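Local coordinates for putative peptidyl-arginine deiminase family protein (Campylobacter jejuni subsp. jejuni serotype O:2, PDB 6B10) that probably hydrolyses agmatine to N-carbamoylputrescine as an agmatine deiminase, a step in polyamine biosynthesis, at residues K238-E241 against E242-T246. Sequence-based numbering, arbitrary orientation.
Sequences KMKE and ELKKT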
loop_
_atom_site.group_PDB
_atom_site.type_symbol
_atom_site.label_atom_id
_atom_site.label_comp_id
_atom_site.label_asym_id
_atom_site.label_seq_id
_atom_site.Cartn_x
_atom_site.Cartn_y
_atom_site.Cartn_z
ATOM N N LYS A 238 15.971 13.976 -9.394
ATOM C CA LYS A 238 17.057 13.275 -8.699
ATOM C C LYS A 238 16.689 11.817 -8.385
ATOM O O LYS A 238 17.503 10.909 -8.561
ATOM C CB LYS A 238 17.434 14.001 -7.407
ATOM C CG LYS A 238 18.193 15.302 -7.608
ATOM C CD LYS A 238 18.425 15.987 -6.271
ATOM C CE LYS A 238 18.890 17.423 -6.439
ATOM N NZ LYS A 238 18.807 18.162 -5.151
ATOM N N MET A 239 15.462 11.598 -7.922
ATOM C CA MET A 239 14.963 10.241 -7.709
ATOM C C MET A 239 15.034 9.431 -9.005
ATOM O O MET A 239 15.416 8.264 -8.987
ATOM C CB MET A 239 13.527 10.262 -7.182
ATOM C CG MET A 239 13.048 8.917 -6.649
ATOM S SD MET A 239 11.323 8.953 -6.127
ATOM C CE MET A 239 10.502 9.010 -7.717
ATOM N N LYS A 240 14.672 10.052 -10.124
ATOM C CA LYS A 240 14.749 9.385 -11.423
ATOM C C LYS A 240 16.167 8.888 -11.703
ATOM O O LYS A 240 16.362 7.736 -12.103
ATOM C CB LYS A 240 14.281 10.315 -12.547
ATOM C CG LYS A 240 14.238 9.660 -13.920
ATOM C CD LYS A 240 13.890 10.664 -15.012
ATOM C CE LYS A 240 14.042 10.061 -16.402
ATOM N NZ LYS A 240 13.187 10.758 -17.412
ATOM N N GLU A 241 17.151 9.761 -11.490
ATOM C CA GLU A 241 18.555 9.412 -11.727
ATOM C C GLU A 241 19.009 8.234 -10.869
ATOM O O GLU A 241 19.673 7.327 -11.371
ATOM C CB GLU A 241 19.467 10.627 -11.497
ATOM C CG GLU A 241 19.309 11.732 -12.537
ATOM C CD GLU A 241 19.528 11.239 -13.957
ATOM O OE1 GLU A 241 20.397 10.364 -14.152
ATOM O OE2 GLU A 241 18.827 11.715 -14.878
ATOM N N GLU A 242 18.648 8.254 -9.583
ATOM C CA GLU A 242 18.878 7.114 -8.694
ATOM C C GLU A 242 18.302 5.823 -9.268
ATOM O O GLU A 242 18.972 4.793 -9.313
ATOM C CB GLU A 242 18.224 7.350 -7.337
ATOM C CG GLU A 242 19.129 7.916 -6.273
ATOM C CD GLU A 242 18.371 8.148 -4.990
ATOM O OE1 GLU A 242 18.572 7.382 -4.026
ATOM O OE2 GLU A 242 17.547 9.083 -4.955
ATOM N N LEU A 243 17.048 5.886 -9.705
ATOM C CA LEU A 243 16.366 4.705 -10.221
ATOM C C LEU A 243 16.989 4.207 -11.520
ATOM O O LEU A 243 16.949 3.012 -11.801
ATOM C CB LEU A 243 14.869 4.981 -10.402
ATOM C CG LEU A 243 14.072 5.126 -9.093
ATOM C CD1 LEU A 243 12.643 5.551 -9.374
ATOM C CD2 LEU A 243 14.084 3.836 -8.296
ATOM N N LYS A 244 17.582 5.111 -12.294
ATOM C CA LYS A 244 18.290 4.713 -13.513
ATOM C C LYS A 244 19.530 3.872 -13.221
ATOM O O LYS A 244 19.943 3.081 -14.063
ATOM C CB LYS A 244 18.643 5.937 -14.372
ATOM C CG LYS A 244 17.459 6.435 -15.183
ATOM C CD LYS A 244 17.556 7.911 -15.514
ATOM C CE LYS A 244 18.665 8.192 -16.508
ATOM N NZ LYS A 244 18.541 9.576 -17.041
ATOM N N LYS A 245 20.107 4.028 -12.031
ATOM C CA LYS A 245 21.275 3.227 -11.622
ATOM C C LYS A 245 20.943 1.785 -11.240
ATOM O O LYS A 245 21.836 0.943 -11.221
ATOM C CB LYS A 245 22.019 3.884 -10.447
ATOM C CG LYS A 245 23.077 4.904 -10.843
ATOM C CD LYS A 245 22.524 6.313 -10.952
ATOM C CE LYS A 245 23.646 7.342 -10.930
ATOM N NZ LYS A 245 23.131 8.734 -10.806
ATOM N N THR A 246 19.676 1.496 -10.937
ATOM C CA THR A 246 19.285 0.162 -10.461
ATOM C C THR A 246 19.279 -0.901 -11.563
ATOM O O THR A 246 19.387 -2.090 -11.276
ATOM C CB THR A 246 17.882 0.170 -9.817
ATOM O OG1 THR A 246 16.905 0.563 -10.790
ATOM C CG2 THR A 246 17.826 1.116 -8.622
#
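Glu-241 and Lys-244, three residues apart on the helix, run alongside each other in a common direction and close a salt bridge on the outer flank of the helix. NZ of Lys-244 meets OE2 of Glu-241 at 3.1 Å, on the syn side of the carboxylate but 27° out of its plane. Two bends bring the charges together: Glu-241 folds at its second torsion (chi2 -56°), while Lys-244 turns at its third (chi3 69°). The lower part of the Lys-244 chain runs over the backbone: CG of Lys-244 lies 3.5 Å from Lys-240 O, and CD of Lys-244 is 4.1 Å from CG of Lys-240. The extended chain of Lys-240 diverges from the pair, and its NZ forms a salt bridge with Glu-252 of strand 249-254.

Residues 238-244 lie toward the C-terminal end of helix 233-244, which connects strands 219-224 and 249-254 in a beta-alpha-beta unit. On the buried flank, Met-239 CG approaches Leu-243 CD1 at 4.3 Å, and both side chains pack on His-222 of strand 219-224 and Leu-194 of strand 190-194. Regular i to i+4 bonds continue to Lys-244 N, which reaches Lys-240 O at 2.9 Å; the next, from Lys-245 N to Glu-241 O, is weak at 3.4 Å. Beyond it, OG1 of Thr-246 turns back onto Leu-243 O at 2.6 Å, a carbonyl that also accepts the Thr-246 backbone N.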